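Local coordinates for protein alpha-2,3-sialyltransferase (Campylobacter jejuni, PDB 2P2V) that probably transfers sialic acid from CMP-sialic acid to galactose-ended acceptors in alpha-2,3 linkage, this chain being apparently the catalytic part of a longer membrane protein, at residues D44-N49 with K62-F67; R8-L13 with I91-C96; N21-G26 with K37-E42. One frame throughout, in Å; residues are numbered along the deposited sequence.

Contact 1: D44-N49 with K62-F67. With CSF (cytidine-5'-monophosphate-3-fluoro-N-acetyl-neuraminic acid), chain O.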
loop_
_atom_site.group_PDB
_atom_site.type_symbol
_atom_site.label_atom_id
_atom_site.label_comp_id
_atom_site.label_asym_id
_atom_site.label_seq_id
_atom_site.Cartn_x
_atom_site.Cartn_y
_atom_site.Cartn_z
ATOM N N ASP A 44 17.644 -7.918 31.150
ATOM C CA ASP A 44 17.693 -6.711 30.258
ATOM C C ASP A 44 16.862 -5.661 30.965
ATOM O O ASP A 44 16.072 -5.966 31.857
ATOM C CB ASP A 44 17.079 -7.039 28.872
ATOM C CG ASP A 44 17.984 -7.940 28.019
ATOM O OD1 ASP A 44 19.193 -7.898 28.222
ATOM O OD2 ASP A 44 17.507 -8.719 27.151
ATOM N N VAL A 45 16.980 -4.387 30.557
ATOM C CA VAL A 45 16.279 -3.332 31.242
ATOM C C VAL A 45 15.480 -2.529 30.159
ATOM O O VAL A 45 16.046 -2.258 29.097
ATOM C CB VAL A 45 17.277 -2.347 31.829
ATOM C CG1 VAL A 45 16.551 -1.256 32.475
ATOM C CG2 VAL A 45 18.229 -3.042 32.884
ATOM N N PHE A 46 14.243 -2.137 30.469
ATOM C CA PHE A 46 13.463 -1.219 29.599
ATOM C C PHE A 46 13.249 0.059 30.392
ATOM O O PHE A 46 12.944 0.022 31.607
ATOM C CB PHE A 46 12.098 -1.800 29.247
ATOM C CG PHE A 46 12.086 -2.863 28.150
ATOM C CD1 PHE A 46 13.221 -3.271 27.480
ATOM C CD2 PHE A 46 10.858 -3.450 27.823
ATOM C CE1 PHE A 46 13.130 -4.273 26.476
ATOM C CE2 PHE A 46 10.747 -4.424 26.844
ATOM C CZ PHE A 46 11.885 -4.831 26.154
ATOM N N ARG A 47 13.433 1.212 29.737
ATOM C CA ARG A 47 13.158 2.481 30.397
ATOM C C ARG A 47 12.260 3.303 29.464
ATOM O O ARG A 47 12.165 3.025 28.263
ATOM C CB ARG A 47 14.455 3.279 30.614
ATOM C CG ARG A 47 15.617 2.578 31.432
ATOM C CD ARG A 47 15.153 2.281 32.846
ATOM N NE ARG A 47 14.761 3.436 33.663
ATOM C CZ ARG A 47 15.612 4.189 34.362
ATOM N NH1 ARG A 47 16.900 3.954 34.321
ATOM N NH2 ARG A 47 15.160 5.173 35.128
ATOM N N CYS A 48 11.612 4.344 30.004
ATOM C CA CYS A 48 10.713 5.081 29.155
ATOM C C CYS A 48 10.868 6.568 29.421
ATOM O O CYS A 48 11.397 6.963 30.480
ATOM C CB CYS A 48 9.252 4.692 29.414
ATOM S SG CYS A 48 8.587 4.997 31.064
ATOM N N ASN A 49 10.398 7.351 28.459
ATOM C CA ASN A 49 10.155 8.774 28.691
ATOM C C ASN A 49 11.373 9.480 29.302
ATOM O O ASN A 49 12.462 9.350 28.748
ATOM C CB ASN A 49 8.856 8.949 29.464
ATOM C CG ASN A 49 7.644 8.341 28.725
ATOM O OD1 ASN A 49 7.691 8.099 27.522
ATOM N ND2 ASN A 49 6.558 8.127 29.441
ATOM N N LYS A 62 23.293 0.247 30.717
ATOM C CA LYS A 62 22.884 -0.562 29.568
ATOM C C LYS A 62 21.366 -0.739 29.514
ATOM O O LYS A 62 20.777 -1.424 30.360
ATOM C CB LYS A 62 23.609 -1.911 29.533
ATOM C CG LYS A 62 25.116 -1.731 29.790
ATOM C CD LYS A 62 25.928 -2.911 29.321
ATOM C CE LYS A 62 27.403 -2.549 29.357
ATOM N NZ LYS A 62 28.321 -3.730 29.097
ATOM N N ILE A 63 20.732 -0.017 28.572
ATOM C CA ILE A 63 19.302 -0.139 28.324
ATOM C C ILE A 63 19.017 -0.993 27.072
ATOM O O ILE A 63 19.550 -0.725 25.966
ATOM C CB ILE A 63 18.599 1.282 28.255
ATOM C CG1 ILE A 63 18.839 2.077 29.535
ATOM C CG2 ILE A 63 17.116 1.049 28.084
ATOM C CD1 ILE A 63 18.587 3.614 29.398
ATOM N N LYS A 64 18.233 -2.062 27.221
ATOM C CA LYS A 64 17.877 -2.865 26.099
ATOM C C LYS A 64 16.902 -2.123 25.165
ATOM O O LYS A 64 17.064 -2.169 23.952
ATOM C CB LYS A 64 17.259 -4.225 26.531
ATOM C CG LYS A 64 16.986 -5.187 25.376
ATOM C CD LYS A 64 18.269 -5.791 24.721
ATOM C CE LYS A 64 17.932 -7.005 23.858
ATOM N NZ LYS A 64 19.177 -7.622 23.307
ATOM N N ALA A 65 15.905 -1.444 25.704
ATOM C CA ALA A 65 15.063 -0.641 24.793
ATOM C C ALA A 65 14.595 0.547 25.587
ATOM O O ALA A 65 14.289 0.428 26.761
ATOM C CB ALA A 65 13.877 -1.371 24.320
ATOM N N VAL A 66 14.428 1.674 24.897
ATOM C CA VAL A 66 13.754 2.789 25.508
ATOM C C VAL A 66 12.466 3.028 24.783
ATOM O O VAL A 66 12.343 2.675 23.600
ATOM C CB VAL A 66 14.590 4.143 25.415
ATOM C CG1 VAL A 66 15.883 4.086 26.301
ATOM C CG2 VAL A 66 14.935 4.481 23.963
ATOM N N PHE A 67 11.520 3.707 25.453
ATOM C CA PHE A 67 10.174 3.831 24.887
ATOM C C PHE A 67 9.756 5.261 25.054
ATOM O O PHE A 67 9.815 5.784 26.167
ATOM C CB PHE A 67 9.157 2.968 25.635
ATOM C CG PHE A 67 9.387 1.492 25.452
ATOM C CD1 PHE A 67 10.429 0.880 26.142
ATOM C CD2 PHE A 67 8.617 0.764 24.561
ATOM C CE1 PHE A 67 10.673 -0.508 25.909
ATOM C CE2 PHE A 67 8.873 -0.598 24.325
ATOM C CZ PHE A 67 9.884 -1.191 24.998
HETATM C C5A CSF O . 2.226 11.692 30.961
HETATM C C4A CSF O . 1.750 10.695 32.012
HETATM C C2A CSF O . 3.289 8.897 31.029
HETATM O O6A CSF O . 3.765 9.943 30.155
HETATM C C6A CSF O . 3.673 11.327 30.582
HETATM C C3A CSF O . 1.884 9.247 31.518
HETATM O O4A CSF O . 0.372 10.924 32.273
HETATM N N5A CSF O . 2.192 13.024 31.601
HETATM C C7A CSF O . 4.199 12.183 29.436
HETATM C C8A CSF O . 5.619 11.773 29.062
HETATM C C9A CSF O . 6.139 12.552 27.837
HETATM O O9A CSF O . 7.525 12.245 27.555
HETATM O O8A CSF O . 6.474 11.932 30.239
HETATM O O7A CSF O . 3.287 12.080 28.328
HETATM C C1A CSF O . 3.129 7.604 30.241
HETATM O OBA CSF O . 2.480 6.678 30.805
HETATM O OAA CSF O . 3.647 7.524 29.094
HETATM O O1A CSF O . 4.155 8.542 32.133
HETATM O O2A CSF O . 4.747 10.181 33.889
HETATM N N1 CSF O . 4.917 6.253 36.975
HETATM C C2 CSF O . 4.075 5.897 38.072
HETATM N N3 CSF O . 3.902 6.756 39.121
HETATM C C4 CSF O . 4.551 7.941 39.131
HETATM C C5 CSF O . 5.385 8.307 38.066
HETATM C C6 CSF O . 5.557 7.439 36.991
HETATM C "C3'" CSF O . 4.354 5.801 33.667
HETATM C "C2'" CSF O . 3.900 5.124 34.945
HETATM C "C1'" CSF O . 5.114 5.304 35.857
HETATM O "O4'" CSF O . 6.253 5.685 35.054
HETATM C "C4'" CSF O . 5.877 5.745 33.678
HETATM P PA CSF O . 5.397 9.343 32.815
HETATM O "O5'" CSF O . 6.206 8.165 33.591
HETATM C "C5'" CSF O . 6.543 6.925 32.973
HETATM O "O3'" CSF O . 3.885 5.089 32.527
HETATM O "O2'" CSF O . 3.649 3.713 34.701
HETATM N N4 CSF O . 4.400 8.811 40.177
HETATM O O2 CSF O . 3.461 4.795 38.043
HETATM O O3A CSF O . 6.371 9.913 31.825
HETATM C C10 CSF O . 1.901 14.080 30.820
HETATM O O10 CSF O . 1.683 13.991 29.603
HETATM C C11 CSF O . 1.875 15.415 31.528
HETATM F F3A CSF O . 1.026 9.030 30.463
HETATM O O HOH W 1 20.631 -8.021 25.869
HETATM O O HOH W 2 19.772 -3.948 29.571
#

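Contact 2: R8-L13 with I91-C96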
loop_
_atom_site.group_PDB
_atom_site.type_symbol
_atom_site.label_atom_id
_atom_site.label_comp_id
_atom_site.label_asym_id
_atom_site.label_seq_id
_atom_site.Cartn_x
_atom_site.Cartn_y
_atom_site.Cartn_z
ATOM N N ARG A 8 24.603 2.709 16.203
ATOM C CA ARG A 8 24.075 1.353 15.817
ATOM C C ARG A 8 23.017 0.795 16.798
ATOM O O ARG A 8 23.333 0.426 17.937
ATOM C CB ARG A 8 25.244 0.336 15.621
ATOM N N MET A 9 21.762 0.749 16.353
ATOM C CA MET A 9 20.723 0.017 17.072
ATOM C C MET A 9 20.768 -1.477 16.669
ATOM O O MET A 9 21.422 -1.841 15.685
ATOM C CB MET A 9 19.338 0.588 16.752
ATOM C CG MET A 9 19.108 2.069 17.032
ATOM S SD MET A 9 19.163 2.494 18.779
ATOM C CE MET A 9 20.776 3.223 18.838
ATOM N N GLU A 10 20.074 -2.331 17.423
ATOM C CA GLU A 10 19.791 -3.697 16.963
ATOM C C GLU A 10 18.741 -3.659 15.844
ATOM O O GLU A 10 17.769 -2.896 15.925
ATOM C CB GLU A 10 19.276 -4.587 18.121
ATOM C CG GLU A 10 20.298 -4.875 19.259
ATOM C CD GLU A 10 19.717 -5.646 20.484
ATOM O OE1 GLU A 10 18.487 -5.799 20.644
ATOM O OE2 GLU A 10 20.540 -6.081 21.330
ATOM N N ASN A 11 18.918 -4.495 14.821
ATOM C CA ASN A 11 17.921 -4.647 13.755
ATOM C C ASN A 11 16.619 -5.236 14.241
ATOM O O ASN A 11 15.540 -4.887 13.750
ATOM C CB ASN A 11 18.463 -5.525 12.630
ATOM C CG ASN A 11 19.435 -4.791 11.746
ATOM O OD1 ASN A 11 20.047 -5.389 10.852
ATOM N ND2 ASN A 11 19.597 -3.486 11.985
ATOM N N GLU A 12 16.722 -6.139 15.211
ATOM C CA GLU A 12 15.558 -6.805 15.782
ATOM C C GLU A 12 15.909 -7.120 17.220
ATOM O O GLU A 12 17.067 -7.446 17.526
ATOM C CB GLU A 12 15.273 -8.105 15.021
ATOM C CG GLU A 12 13.843 -8.631 15.122
ATOM C CD GLU A 12 13.601 -9.795 14.150
ATOM O OE1 GLU A 12 12.747 -9.660 13.230
ATOM O OE2 GLU A 12 14.288 -10.842 14.302
ATOM N N LEU A 13 14.931 -7.001 18.106
ATOM C CA LEU A 13 15.127 -7.388 19.500
ATOM C C LEU A 13 14.737 -8.877 19.632
ATOM O O LEU A 13 13.557 -9.219 19.629
ATOM C CB LEU A 13 14.300 -6.472 20.438
ATOM C CG LEU A 13 14.704 -6.313 21.910
ATOM C CD1 LEU A 13 13.895 -5.198 22.563
ATOM C CD2 LEU A 13 14.527 -7.627 22.730
ATOM N N ILE A 91 22.066 2.199 24.437
ATOM C CA ILE A 91 20.633 1.979 24.150
ATOM C C ILE A 91 20.580 1.130 22.916
ATOM O O ILE A 91 21.047 1.566 21.819
ATOM C CB ILE A 91 19.922 3.309 23.925
ATOM C CG1 ILE A 91 19.977 4.135 25.210
ATOM C CG2 ILE A 91 18.440 3.053 23.476
ATOM C CD1 ILE A 91 19.503 5.598 25.086
ATOM N N LYS A 92 20.069 -0.101 23.058
ATOM C CA LYS A 92 20.035 -1.015 21.942
ATOM C C LYS A 92 18.866 -0.878 20.981
ATOM O O LYS A 92 18.981 -1.282 19.827
ATOM C CB LYS A 92 20.201 -2.475 22.384
ATOM C CG LYS A 92 21.602 -2.717 22.972
ATOM C CD LYS A 92 21.607 -4.016 23.786
ATOM C CE LYS A 92 23.030 -4.497 24.022
ATOM N NZ LYS A 92 23.648 -4.831 22.709
ATOM N N ASN A 93 17.762 -0.303 21.443
ATOM C CA ASN A 93 16.574 -0.231 20.604
ATOM C C ASN A 93 15.797 0.987 21.027
ATOM O O ASN A 93 15.750 1.304 22.180
ATOM C CB ASN A 93 15.609 -1.405 20.873
ATOM C CG ASN A 93 16.150 -2.745 20.376
ATOM O OD1 ASN A 93 15.909 -3.097 19.248
ATOM N ND2 ASN A 93 16.845 -3.505 21.246
ATOM N N ILE A 94 15.073 1.581 20.097
ATOM C CA ILE A 94 14.267 2.760 20.461
ATOM C C ILE A 94 12.861 2.571 19.928
ATOM O O ILE A 94 12.691 2.448 18.718
ATOM C CB ILE A 94 14.830 4.091 19.839
ATOM C CG1 ILE A 94 16.229 4.382 20.359
ATOM C CG2 ILE A 94 13.859 5.227 20.220
ATOM C CD1 ILE A 94 16.954 5.593 19.640
ATOM N N PHE A 95 11.855 2.490 20.805
ATOM C CA PHE A 95 10.463 2.327 20.372
ATOM C C PHE A 95 9.659 3.621 20.541
ATOM O O PHE A 95 9.884 4.351 21.503
ATOM C CB PHE A 95 9.701 1.349 21.233
ATOM C CG PHE A 95 10.133 -0.103 21.021
ATOM C CD1 PHE A 95 11.226 -0.565 21.687
ATOM C CD2 PHE A 95 9.425 -0.939 20.181
ATOM C CE1 PHE A 95 11.665 -1.919 21.508
ATOM C CE2 PHE A 95 9.837 -2.278 19.984
ATOM C CZ PHE A 95 10.954 -2.739 20.686
ATOM N N CYS A 96 8.684 3.791 19.661
ATOM C CA CYS A 96 7.623 4.776 19.858
ATOM C C CYS A 96 6.399 4.035 20.356
ATOM O O CYS A 96 5.911 3.104 19.681
ATOM C CB CYS A 96 7.355 5.471 18.524
ATOM S SG CYS A 96 6.195 6.823 18.809
#

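Contact 3: N21-G26 with K37-E42. With CSF (cytidine-5'-monophosphate-3-fluoro-N-acetyl-neuraminic acid), chain O.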
loop_
_atom_site.group_PDB
_atom_site.type_symbol
_atom_site.label_atom_id
_atom_site.label_comp_id
_atom_site.label_asym_id
_atom_site.label_seq_id
_atom_site.Cartn_x
_atom_site.Cartn_y
_atom_site.Cartn_z
ATOM N N ASN A 21 14.430 -12.637 31.391
ATOM C CA ASN A 21 14.145 -11.756 32.497
ATOM C C ASN A 21 14.214 -10.304 32.050
ATOM O O ASN A 21 15.175 -9.908 31.421
ATOM C CB ASN A 21 15.194 -11.872 33.621
ATOM C CG ASN A 21 15.165 -13.243 34.332
ATOM O OD1 ASN A 21 14.100 -13.851 34.496
ATOM N ND2 ASN A 21 16.349 -13.709 34.763
ATOM N N ILE A 22 13.251 -9.527 32.482
ATOM C CA ILE A 22 13.255 -8.121 32.059
ATOM C C ILE A 22 12.933 -7.267 33.265
ATOM O O ILE A 22 12.040 -7.595 34.035
ATOM C CB ILE A 22 12.278 -7.934 30.832
ATOM C CG1 ILE A 22 12.350 -6.480 30.276
ATOM C CG2 ILE A 22 10.841 -8.266 31.182
ATOM C CD1 ILE A 22 13.664 -6.150 29.636
ATOM N N ILE A 23 13.669 -6.169 33.443
ATOM C CA ILE A 23 13.352 -5.185 34.445
ATOM C C ILE A 23 12.746 -4.045 33.649
ATOM O O ILE A 23 13.336 -3.634 32.639
ATOM C CB ILE A 23 14.616 -4.656 35.160
ATOM C CG1 ILE A 23 15.541 -5.814 35.602
ATOM C CG2 ILE A 23 14.252 -3.699 36.286
ATOM C CD1 ILE A 23 14.819 -6.941 36.366
ATOM N N ILE A 24 11.604 -3.568 34.132
ATOM C CA ILE A 24 10.804 -2.557 33.502
ATOM C C ILE A 24 10.626 -1.446 34.512
ATOM O O ILE A 24 10.021 -1.643 35.576
ATOM C CB ILE A 24 9.458 -3.135 33.005
ATOM C CG1 ILE A 24 9.711 -4.212 31.924
ATOM C CG2 ILE A 24 8.555 -1.978 32.514
ATOM C CD1 ILE A 24 8.462 -4.885 31.364
ATOM N N ALA A 25 11.187 -0.275 34.203
ATOM C CA ALA A 25 11.159 0.832 35.138
ATOM C C ALA A 25 10.328 2.003 34.680
ATOM O O ALA A 25 10.524 2.536 33.566
ATOM C CB ALA A 25 12.546 1.261 35.471
ATOM N N GLY A 26 9.379 2.388 35.527
ATOM C CA GLY A 26 8.704 3.681 35.401
ATOM C C GLY A 26 9.631 4.733 35.979
ATOM O O GLY A 26 10.777 4.456 36.369
ATOM N N LYS A 37 18.864 -6.281 46.202
ATOM C CA LYS A 37 19.058 -7.698 46.571
ATOM C C LYS A 37 18.084 -8.677 45.862
ATOM O O LYS A 37 18.381 -9.873 45.708
ATOM C CB LYS A 37 18.993 -7.833 48.106
ATOM C CG LYS A 37 19.868 -6.785 48.827
ATOM C CD LYS A 37 19.811 -6.941 50.366
ATOM C CE LYS A 37 18.652 -6.130 50.979
ATOM N NZ LYS A 37 18.640 -4.709 50.486
ATOM N N ARG A 38 16.934 -8.135 45.433
ATOM C CA ARG A 38 15.847 -8.841 44.759
ATOM C C ARG A 38 15.973 -8.953 43.217
ATOM O O ARG A 38 15.198 -9.681 42.588
ATOM C CB ARG A 38 14.531 -8.104 45.047
ATOM C CG ARG A 38 14.209 -7.861 46.543
ATOM C CD ARG A 38 12.778 -7.382 46.733
ATOM N NE ARG A 38 12.511 -6.906 48.099
ATOM C CZ ARG A 38 12.314 -7.729 49.136
ATOM N NH1 ARG A 38 12.086 -7.234 50.352
ATOM N NH2 ARG A 38 12.351 -9.049 48.946
ATOM N N LEU A 39 16.913 -8.233 42.600
ATOM C CA LEU A 39 17.141 -8.380 41.148
ATOM C C LEU A 39 17.622 -9.793 40.851
ATOM O O LEU A 39 18.387 -10.358 41.663
ATOM C CB LEU A 39 18.160 -7.356 40.638
ATOM C CG LEU A 39 17.707 -5.884 40.573
ATOM C CD1 LEU A 39 18.880 -4.927 40.289
ATOM C CD2 LEU A 39 16.652 -5.730 39.501
ATOM N N PRO A 40 17.197 -10.382 39.714
ATOM C CA PRO A 40 17.775 -11.657 39.323
ATOM C C PRO A 40 19.213 -11.483 38.869
ATOM O O PRO A 40 19.651 -10.355 38.647
ATOM C CB PRO A 40 16.904 -12.079 38.142
ATOM C CG PRO A 40 16.514 -10.768 37.530
ATOM C CD PRO A 40 16.196 -9.924 38.723
ATOM N N ARG A 41 19.926 -12.594 38.705
ATOM C CA ARG A 41 21.316 -12.579 38.225
ATOM C C ARG A 41 21.478 -11.969 36.835
ATOM O O ARG A 41 22.453 -11.270 36.565
ATOM C CB ARG A 41 21.857 -14.018 38.146
ATOM C CG ARG A 41 22.623 -14.485 39.392
ATOM C CD ARG A 41 24.153 -14.110 39.351
ATOM N NE ARG A 41 24.746 -13.992 37.996
ATOM C CZ ARG A 41 24.825 -14.959 37.061
ATOM N NH1 ARG A 41 24.324 -16.177 37.261
ATOM N NH2 ARG A 41 25.393 -14.696 35.885
ATOM N N GLU A 42 20.541 -12.294 35.950
ATOM C CA GLU A 42 20.625 -11.847 34.570
ATOM C C GLU A 42 19.338 -11.172 34.191
ATOM O O GLU A 42 18.265 -11.569 34.631
ATOM C CB GLU A 42 20.886 -13.018 33.643
ATOM C CG GLU A 42 22.210 -13.676 33.938
ATOM C CD GLU A 42 22.862 -14.171 32.700
ATOM O OE1 GLU A 42 22.556 -15.322 32.288
ATOM O OE2 GLU A 42 23.667 -13.397 32.126
HETATM C C5A CSF O . 2.226 11.692 30.961
HETATM C C4A CSF O . 1.750 10.695 32.012
HETATM C C2A CSF O . 3.289 8.897 31.029
HETATM O O6A CSF O . 3.765 9.943 30.155
HETATM C C6A CSF O . 3.673 11.327 30.582
HETATM C C3A CSF O . 1.884 9.247 31.518
HETATM O O4A CSF O . 0.372 10.924 32.273
HETATM N N5A CSF O . 2.192 13.024 31.601
HETATM C C7A CSF O . 4.199 12.183 29.436
HETATM C C8A CSF O . 5.619 11.773 29.062
HETATM C C9A CSF O . 6.139 12.552 27.837
HETATM O O9A CSF O . 7.525 12.245 27.555
HETATM O O8A CSF O . 6.474 11.932 30.239
HETATM O O7A CSF O . 3.287 12.080 28.328
HETATM C C1A CSF O . 3.129 7.604 30.241
HETATM O OBA CSF O . 2.480 6.678 30.805
HETATM O OAA CSF O . 3.647 7.524 29.094
HETATM O O1A CSF O . 4.155 8.542 32.133
HETATM O O2A CSF O . 4.747 10.181 33.889
HETATM N N1 CSF O . 4.917 6.253 36.975
HETATM C C2 CSF O . 4.075 5.897 38.072
HETATM N N3 CSF O . 3.902 6.756 39.121
HETATM C C4 CSF O . 4.551 7.941 39.131
HETATM C C5 CSF O . 5.385 8.307 38.066
HETATM C C6 CSF O . 5.557 7.439 36.991
HETATM C "C3'" CSF O . 4.354 5.801 33.667
HETATM C "C2'" CSF O . 3.900 5.124 34.945
HETATM C "C1'" CSF O . 5.114 5.304 35.857
HETATM O "O4'" CSF O . 6.253 5.685 35.054
HETATM C "C4'" CSF O . 5.877 5.745 33.678
HETATM P PA CSF O . 5.397 9.343 32.815
HETATM O "O5'" CSF O . 6.206 8.165 33.591
HETATM C "C5'" CSF O . 6.543 6.925 32.973
HETATM O "O3'" CSF O . 3.885 5.089 32.527
HETATM O "O2'" CSF O . 3.649 3.713 34.701
HETATM N N4 CSF O . 4.400 8.811 40.177
HETATM O O2 CSF O . 3.461 4.795 38.043
HETATM O O3A CSF O . 6.371 9.913 31.825
HETATM C C10 CSF O . 1.901 14.080 30.820
HETATM O O10 CSF O . 1.683 13.991 29.603
HETATM C C11 CSF O . 1.875 15.415 31.528
HETATM F F3A CSF O . 1.026 9.030 30.463
#

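Contact 1: D44-N49 with K62-F67
Phe-67 lays its CE1 over one face of the Phe-46 ring, 3.4 Å above the plane and displaced toward the rim. The ring planes are 54° apart, with centroids separated by 5.0 Å. Lys-64 CG lies at the edge of the Phe-46 ring, while Ala-65 CB comes in obliquely at its CE1. Phe-46, Ala-65 and Phe-67 share one face of the sheet with Cys-48, under helix 150-161, whose Met-154 touches both Cys-48 and Phe-67. On the other face the Arg-47 and Ile-63 side chains cross at about a right angle, Arg-47 CG to Ile-63 CD1 3.7 Å; the bent arginine chain then leads away to a salt bridge with Glu-54.

Strands 44-48 and 62-68 are parallel neighbours in the Rossmann-like sheet of this sialyltransferase. Val-45 O takes Lys-64 N at 2.9 Å and, weakly, Ala-65 N, at the break in strand 62-68. Beside that break Lys-64 passes obliquely over Asp-44, and a water joins Asp-44 OD1 to Lys-64 NZ; their stronger partners are Tyr-163 and Glu-10.

One residue beyond Cys-48, Asn-49 N donates to Phe-67 O (2.8 Å), while Asn-49 ND2 reaches both O3A and OAA of the bound donor analogue, each at 3.0 Å. Cys-48 SG, tucked between backbone N and carbonyl carbon (chi1 62°), sits 3.4 Å from CSF C5'.

Contact 2: R8-L13 with I91-C96
Glu-10 grips segment 91-96 at the break in strand 90-96, using both its backbone and its carboxylate. Its N donates to Lys-92 O, 2.8 Å away and almost straight at 171°. Its side chain, extended beyond CG, carries OE1 to Asn-93 ND2 at 2.9 Å. OE1 lies close to the amide plane of Asn-93, yet ND2 meets it from above the carboxylate plane, and the two flat groups stand 79° apart. OE2 turns to Lys-92: the lysine chain crosses obliquely, its CD 3.4 Å from OE2, and NZ, brought round by a bend at the last torsion (chi4 -64°), makes a long salt bridge of 3.6 Å.

Apolar groups meet on both sides of this polar centre. Met-9, bent at chi2 and chi3, lays SD obliquely against Ile-94 CG1 (3.8 Å) and rests CE on Ile-91 O. Leu-13 presses CG and CD1 on the amide of Asn-93, with CD1 also at the edge of the Phe-95 ring, 4.1 Å from CE1.

Further out, strand 62-68 positions the polar groups. Asn-93 ND2 also donates to Lys-64 O, and Lys-64 NZ forms a second salt bridge with Glu-10 OE2. Helix 73-85 backs the methionine through Ile-84, and Phe-95 stacks on Phe-67. The contact thus fastens the N-terminal arm, which has no regular structure here, to the irregular middle of strand 90-96 in the parallel sheet. With two lysines at OE2 and an amide at OE1, the Glu-10 carboxylate is probably stabilised as the anion, and Asn-93, its amide nitrogen shared between carboxylate and backbone carbonyl, is held in a fixed rotation.

Contact 3: N21-G26 with K37-E42
Ile-23 and the Leu-39/Pro-40 pair form the tight, buried half of this contact. Ile-23 CD1 meets Leu-39 CD2 at 3.8 Å, the two side chains crossing at about a right angle, and the same methyl points tip to tip at Pro-40 CD, 4.0 Å away. CG1 stands anti to the carbonyl carbon (chi1 -48°), and a bend at chi2 turns CD1 onto the loop. The Ile-23 contacts with Leu-39 and Pro-40 are apolar; around them Leu-228 supports the leucine, and Tyr-43 and Tyr-167 touch the isoleucine.

The looser half lies at the start of the strand, where Asn-21 is partly exposed and Glu-42 is exposed. Here the asparagine slides past Pro-40 in the opposite direction, its ND2 3.8 Å from CB, and donates to Glu-42 O at 2.9 Å with an N-H...O angle of 154°. The acceptor lies close to the amide plane of Asn-21, but seen from the carbonyl the donor is tilted 29° out of plane. Glu-42's own carboxylate leads away from the strand.

Strand 21-25 is an interior strand of the parallel sheet, between 44-48 and 165-169, and residues 37-42 belong to the connection that leads on to strand 44-48. At the strand's far end, well clear of that connection, Gly-26 CA comes within 3.2 Å of O4' of the bound nucleotide sugar, bringing the backbone close to the ribose. The chemistry is therefore divided: apolar contact joins the two segments in the buried part, where Asn-246 from outside takes Leu-39 O, while one side-chain-to-backbone hydrogen bond, through the carbonyl of Glu-42 and not its carboxylate, joins the solvent-facing end.

From the N terminus, the arm 8-13 comes first in the chain, but contact 2 closes only when the chain reaches 91-96, making one long loop that encloses the other two contacts. Within it contact 3 closes early, bringing 37-42 back against strand 21-25; contact 1 follows in series, pairing 44-49 with 62-67. None cross. Strands 21-25, 44-48, 62-68 and 90-96 lie side by side in that order: Ile-23 exchanges backbone bonds with Asp-44 and Phe-46, and Val-66 bonds to Phe-95. A salt bridge also joins contacts 1 and 2, while contacts 1 and 3 both reach the donor analogue.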